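Local coordinates for protein esterase E25 (Uncultured bacterium, PDB 4Q05) that probably hydrolyses carboxylic esters as a dimeric alpha/beta-hydrolase of the bacterial hormone-sensitive lipase family, in its GTSAG motif subfamily, at residues Val114-Val119 with Phe185-His190; Ile151-Ile156 with Val164-Tyr169. All blocks are in the same frame, centred on the assembly; numbering follows the deposited sequence.

Contact 1: residues Val114-Val119 with Phe185-His190; sequences VSVYYV and FTVYQH
Val187 presses one methyl, CG2, against Val114 and Val116 at the start of strand 114-120, and this one methyl makes the tight, buried part of the contact. It touches Val114 at the branch point and one methyl, 3.7 Å from both Val114 CB and Val114 CG1. A second valine, two residues on along the same face of the strand, completes the seat: Val116 CG1 lies 4.0 Å from Val187 CG2. Val116 CG1 stands anti to its own carbonyl carbon (chi1 -59°), which carries this branch toward the helix. Helix 179-194 packs here on one face of the central sheet of the alpha/beta-hydrolase fold, near the antiparallel edge made by strands 105-111 and 114-120; the axis of helix segment 185-190 runs 69° from that of strand segment 114-119, 9.6 Å away at the closest. In the adjacent strand 164-168, Leu165 touches Val187 and Val116, and Ile167 touches Val187 and Val114, so the valine cluster is shared between two strands. Toward solvent the packing thins to one methyl pair, Val114 CG2 to Thr186 CG2 at 3.8 Å. Partly exposed Thr186 turns CG2 to the strand by setting it anti to the backbone N, while OG1 hydrogen-bonds back to the carbonyl oxygen of Asp182, one helical turn earlier.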
loop_
_atom_site.group_PDB
_atom_site.type_symbol
_atom_site.label_atom_id
_atom_site.label_comp_id
_atom_site.label_asym_id
_atom_site.label_seq_id
_atom_site.Cartn_x
_atom_site.Cartn_y
_atom_site.Cartn_z
ATOM N N VAL A 114 15.595 5.500 32.385
ATOM C CA VAL A 114 14.779 5.913 31.230
ATOM C C VAL A 114 13.312 6.108 31.620
ATOM O O VAL A 114 12.693 5.236 32.233
ATOM C CB VAL A 114 14.842 4.896 30.049
ATOM C CG1 VAL A 114 13.997 5.396 28.855
ATOM C CG2 VAL A 114 16.286 4.644 29.613
ATOM N N SER A 115 12.763 7.260 31.258
ATOM C CA SER A 115 11.345 7.539 31.463
ATOM C C SER A 115 10.489 6.572 30.640
ATOM O O SER A 115 10.700 6.418 29.436
ATOM C CB SER A 115 11.047 8.978 31.037
ATOM O OG SER A 115 9.698 9.308 31.293
ATOM N N VAL A 116 9.537 5.906 31.287
ATOM C CA VAL A 116 8.608 5.025 30.571
ATOM C C VAL A 116 7.176 5.201 31.060
ATOM O O VAL A 116 6.943 5.737 32.134
ATOM C CB VAL A 116 8.982 3.537 30.725
ATOM C CG1 VAL A 116 10.391 3.289 30.186
ATOM C CG2 VAL A 116 8.854 3.090 32.193
ATOM N N TYR A 117 6.220 4.735 30.266
ATOM C CA TYR A 117 4.836 4.710 30.703
ATOM C C TYR A 117 4.298 3.317 30.539
ATOM O O TYR A 117 4.373 2.742 29.445
ATOM C CB TYR A 117 3.989 5.711 29.912
ATOM C CG TYR A 117 4.328 7.132 30.265
ATOM C CD1 TYR A 117 3.725 7.761 31.346
ATOM C CD2 TYR A 117 5.287 7.828 29.550
ATOM C CE1 TYR A 117 4.059 9.060 31.688
ATOM C CE2 TYR A 117 5.623 9.121 29.885
ATOM C CZ TYR A 117 5.007 9.730 30.950
ATOM O OH TYR A 117 5.349 11.019 31.281
ATOM N N TYR A 118 3.779 2.771 31.639
ATOM C CA TYR A 118 3.110 1.484 31.627
ATOM C C TYR A 118 1.658 1.725 31.263
ATOM O O TYR A 118 0.956 2.446 31.958
ATOM C CB TYR A 118 3.187 0.821 32.993
ATOM C CG TYR A 118 4.588 0.411 33.385
ATOM C CD1 TYR A 118 5.452 1.318 33.984
ATOM C CD2 TYR A 118 5.047 -0.885 33.155
ATOM C CE1 TYR A 118 6.731 0.943 34.345
ATOM C CE2 TYR A 118 6.326 -1.263 33.513
ATOM C CZ TYR A 118 7.162 -0.345 34.105
ATOM O OH TYR A 118 8.439 -0.711 34.466
ATOM N N VAL A 119 1.225 1.119 30.168
ATOM C CA VAL A 119 -0.095 1.367 29.600
ATOM C C VAL A 119 -0.825 0.038 29.592
ATOM O O VAL A 119 -0.477 -0.865 28.833
ATOM C CB VAL A 119 0.007 1.947 28.169
ATOM C CG1 VAL A 119 -1.399 2.235 27.578
ATOM C CG2 VAL A 119 0.842 3.227 28.166
ATOM N N PHE A 185 17.505 1.270 23.574
ATOM C CA PHE A 185 18.352 0.101 23.798
ATOM C C PHE A 185 18.412 -0.278 25.282
ATOM O O PHE A 185 18.316 -1.452 25.640
ATOM C CB PHE A 185 19.752 0.360 23.253
ATOM C CG PHE A 185 20.700 -0.780 23.461
ATOM C CD1 PHE A 185 20.600 -1.924 22.694
ATOM C CD2 PHE A 185 21.693 -0.704 24.421
ATOM C CE1 PHE A 185 21.472 -2.981 22.881
ATOM C CE2 PHE A 185 22.572 -1.756 24.613
ATOM C CZ PHE A 185 22.462 -2.893 23.837
ATOM N N THR A 186 18.554 0.727 26.141
ATOM C CA THR A 186 18.643 0.498 27.584
ATOM C C THR A 186 17.423 -0.234 28.105
ATOM O O THR A 186 17.536 -1.220 28.827
ATOM C CB THR A 186 18.794 1.838 28.345
ATOM O OG1 THR A 186 20.077 2.399 28.065
ATOM C CG2 THR A 186 18.667 1.637 29.838
ATOM N N VAL A 187 16.242 0.241 27.723
ATOM C CA VAL A 187 15.018 -0.396 28.178
ATOM C C VAL A 187 14.902 -1.802 27.608
ATOM O O VAL A 187 14.549 -2.749 28.316
ATOM C CB VAL A 187 13.775 0.432 27.796
ATOM C CG1 VAL A 187 12.503 -0.367 28.055
ATOM C CG2 VAL A 187 13.759 1.722 28.580
ATOM N N TYR A 188 15.211 -1.947 26.327
ATOM C CA TYR A 188 15.141 -3.269 25.706
ATOM C C TYR A 188 16.066 -4.278 26.404
ATOM O O TYR A 188 15.650 -5.393 26.723
ATOM C CB TYR A 188 15.481 -3.190 24.219
ATOM C CG TYR A 188 15.270 -4.493 23.489
ATOM C CD1 TYR A 188 13.986 -4.922 23.159
ATOM C CD2 TYR A 188 16.348 -5.295 23.132
ATOM C CE1 TYR A 188 13.780 -6.115 22.495
ATOM C CE2 TYR A 188 16.154 -6.487 22.463
ATOM C CZ TYR A 188 14.865 -6.888 22.142
ATOM O OH TYR A 188 14.655 -8.075 21.476
ATOM N N GLN A 189 17.318 -3.890 26.634
ATOM C CA GLN A 189 18.257 -4.787 27.311
ATOM C C GLN A 189 17.729 -5.200 28.666
ATOM O O GLN A 189 17.798 -6.369 29.041
ATOM C CB GLN A 189 19.630 -4.134 27.470
ATOM C CG GLN A 189 20.484 -4.205 26.215
ATOM C CD GLN A 189 21.865 -4.810 26.469
ATOM O OE1 GLN A 189 22.675 -4.254 27.229
ATOM N NE2 GLN A 189 22.140 -5.955 25.834
ATOM N N HIS A 190 17.197 -4.236 29.410
ATOM C CA HIS A 190 16.634 -4.535 30.716
ATOM C C HIS A 190 15.541 -5.581 30.610
ATOM O O HIS A 190 15.489 -6.518 31.403
ATOM C CB HIS A 190 16.094 -3.275 31.381
ATOM C CG HIS A 190 15.321 -3.540 32.636
ATOM N ND1 HIS A 190 15.929 -3.729 33.857
ATOM C CD2 HIS A 190 13.988 -3.649 32.860
ATOM C CE1 HIS A 190 15.009 -3.943 34.781
ATOM N NE2 HIS A 190 13.821 -3.895 34.202
#

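Contact 2: residues Ile151-Ile156 with Val164-Tyr169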
loop_
_atom_site.group_PDB
_atom_site.type_symbol
_atom_site.label_atom_id
_atom_site.label_comp_id
_atom_site.label_asym_id
_atom_site.label_seq_id
_atom_site.Cartn_x
_atom_site.Cartn_y
_atom_site.Cartn_z
ATOM N N ILE A 151 -0.492 8.691 23.614
ATOM C CA ILE A 151 -1.724 8.531 22.831
ATOM C C ILE A 151 -1.725 7.259 21.986
ATOM O O ILE A 151 -2.606 6.412 22.120
ATOM C CB ILE A 151 -2.020 9.756 21.953
ATOM C CG1 ILE A 151 -2.212 10.986 22.837
ATOM C CG2 ILE A 151 -3.277 9.520 21.104
ATOM C CD1 ILE A 151 -2.343 12.284 22.062
ATOM N N GLU A 152 -0.726 7.093 21.133
ATOM C CA GLU A 152 -0.722 5.912 20.275
ATOM C C GLU A 152 -0.597 4.613 21.086
ATOM O O GLU A 152 -1.139 3.576 20.697
ATOM C CB GLU A 152 0.375 5.999 19.217
ATOM C CG GLU A 152 0.430 4.792 18.296
ATOM C CD GLU A 152 1.552 4.889 17.269
ATOM O OE1 GLU A 152 2.641 5.415 17.597
ATOM O OE2 GLU A 152 1.342 4.428 16.133
ATOM N N ALA A 153 0.130 4.677 22.200
ATOM C CA ALA A 153 0.291 3.529 23.087
ATOM C C ALA A 153 -1.052 3.122 23.665
ATOM O O ALA A 153 -1.350 1.942 23.823
ATOM C CB ALA A 153 1.243 3.876 24.220
ATOM N N ILE A 154 -1.845 4.116 24.023
ATOM C CA ILE A 154 -3.179 3.861 24.555
ATOM C C ILE A 154 -4.042 3.170 23.492
ATOM O O ILE A 154 -4.765 2.212 23.787
ATOM C CB ILE A 154 -3.824 5.172 25.007
ATOM C CG1 ILE A 154 -3.074 5.727 26.226
ATOM C CG2 ILE A 154 -5.313 4.979 25.312
ATOM C CD1 ILE A 154 -3.356 7.202 26.481
ATOM N N VAL A 155 -3.940 3.642 22.250
ATOM C CA VAL A 155 -4.708 3.054 21.156
ATOM C C VAL A 155 -4.287 1.615 20.907
ATOM O O VAL A 155 -5.124 0.717 20.783
ATOM C CB VAL A 155 -4.525 3.826 19.837
ATOM C CG1 VAL A 155 -5.157 3.048 18.702
ATOM C CG2 VAL A 155 -5.110 5.221 19.940
ATOM N N ILE A 156 -2.981 1.392 20.822
ATOM C CA ILE A 156 -2.481 0.051 20.643
ATOM C C ILE A 156 -2.936 -0.842 21.798
ATOM O O ILE A 156 -3.434 -1.952 21.590
ATOM C CB ILE A 156 -0.938 0.059 20.549
ATOM C CG1 ILE A 156 -0.487 0.775 19.267
ATOM C CG2 ILE A 156 -0.398 -1.348 20.603
ATOM C CD1 ILE A 156 1.032 1.030 19.198
ATOM N N VAL A 164 1.169 -2.338 26.996
ATOM C CA VAL A 164 2.158 -1.546 26.311
ATOM C C VAL A 164 3.085 -0.882 27.317
ATOM O O VAL A 164 2.658 -0.422 28.372
ATOM C CB VAL A 164 1.496 -0.447 25.470
ATOM C CG1 VAL A 164 2.555 0.409 24.810
ATOM C CG2 VAL A 164 0.569 -1.074 24.431
ATOM N N LEU A 165 4.362 -0.857 26.980
ATOM C CA LEU A 165 5.343 -0.089 27.719
ATOM C C LEU A 165 5.858 0.978 26.754
ATOM O O LEU A 165 6.553 0.667 25.785
ATOM C CB LEU A 165 6.484 -0.998 28.182
ATOM C CG LEU A 165 7.664 -0.303 28.881
ATOM C CD1 LEU A 165 7.205 0.313 30.194
ATOM C CD2 LEU A 165 8.788 -1.297 29.124
ATOM N N SER A 166 5.494 2.233 26.994
ATOM C CA SER A 166 5.892 3.295 26.078
ATOM C C SER A 166 7.151 3.974 26.572
ATOM O O SER A 166 7.224 4.412 27.716
ATOM C CB SER A 166 4.773 4.322 25.885
ATOM O OG SER A 166 5.080 5.181 24.797
ATOM N N ILE A 167 8.149 4.052 25.702
ATOM C CA ILE A 167 9.423 4.628 26.087
ATOM C C ILE A 167 9.484 6.133 25.825
ATOM O O ILE A 167 9.396 6.589 24.693
ATOM C CB ILE A 167 10.582 3.938 25.366
ATOM C CG1 ILE A 167 10.474 2.421 25.583
ATOM C CG2 ILE A 167 11.912 4.538 25.844
ATOM C CD1 ILE A 167 11.522 1.607 24.861
ATOM N N ASP A 168 9.640 6.893 26.897
ATOM C CA ASP A 168 9.727 8.338 26.821
ATOM C C ASP A 168 11.209 8.690 26.678
ATOM O O ASP A 168 11.856 9.182 27.603
ATOM C CB ASP A 168 9.118 8.922 28.091
ATOM C CG ASP A 168 9.280 10.416 28.187
ATOM O OD1 ASP A 168 9.523 11.082 27.160
ATOM O OD2 ASP A 168 9.150 10.926 29.310
ATOM N N TYR A 169 11.742 8.408 25.500
ATOM C CA TYR A 169 13.164 8.537 25.259
ATOM C C TYR A 169 13.570 9.991 25.187
ATOM O O TYR A 169 12.773 10.852 24.804
ATOM C CB TYR A 169 13.548 7.815 23.965
ATOM C CG TYR A 169 12.611 8.089 22.801
ATOM C CD1 TYR A 169 12.760 9.225 22.019
ATOM C CD2 TYR A 169 11.580 7.207 22.489
ATOM C CE1 TYR A 169 11.915 9.481 20.948
ATOM C CE2 TYR A 169 10.720 7.453 21.413
ATOM C CZ TYR A 169 10.901 8.595 20.649
ATOM O OH TYR A 169 10.077 8.846 19.577
#
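In the beta-alpha-beta unit formed by strand 132-136, helix 151-160 and strand 164-168, the helix runs back along the strand that follows it, the two short axes nearly antiparallel at 167° and 8.7 Å apart at the closest. Ala153 sits at the centre. Its methyl reaches both inward-facing strand residues, with Ala153 CB 3.8 Å from Val164 CG1 and 3.9 Å from Ser166 CB. The small side chain lets the helix come close, and the nearest CA atoms, those of Ala153 and Val164, are 6.3 Å apart. Val164 divides its branches: CG1, anti to the backbone N (chi1 177°), meets the alanine methyl, whereas Val164 CG2 lies against the carbonyl oxygen Ala153 O at 3.6 Å. Ile156, whose side chain crosses that of Val164 at about a right angle, reaches that second methyl too, Ile156 CG2 to Val164 CG2 being 4.0 Å. No hydrogen bond joins the two segments. On the same helix, Glu152 turns to polar partners instead, its carboxylate oxygens bonded to Ser205 OG and Tyr335 OH. This close, apolar seating of the connecting helix on the second of two parallel strands is characteristic of the beta-alpha-beta crossover in the alpha/beta-hydrolase fold.

In the fold
Both contacts set a helix on the same sheet, through neighbouring antiparallel strands 114-120 and 164-168. Contact 2 lies deeper: its centre is about 10 Å from the centre of the chain, that of contact 1 about 17 Å. All touching residues of contact 2 are buried, whereas contact 1 has a partly exposed border at Thr186. Their centres are about 11 Å apart. In sequence, contact 2 is nested inside the loop that contact 1 closes, a local crossover within a longer-range closure. Each is apolar across its helix-strand interface; polar chemistry instead joins the strands, with Ser115 OG probably hydrogen-bonded to Asp168 OD2 at 2.6 Å and Tyr117 O to Ser166 N at 2.7 Å.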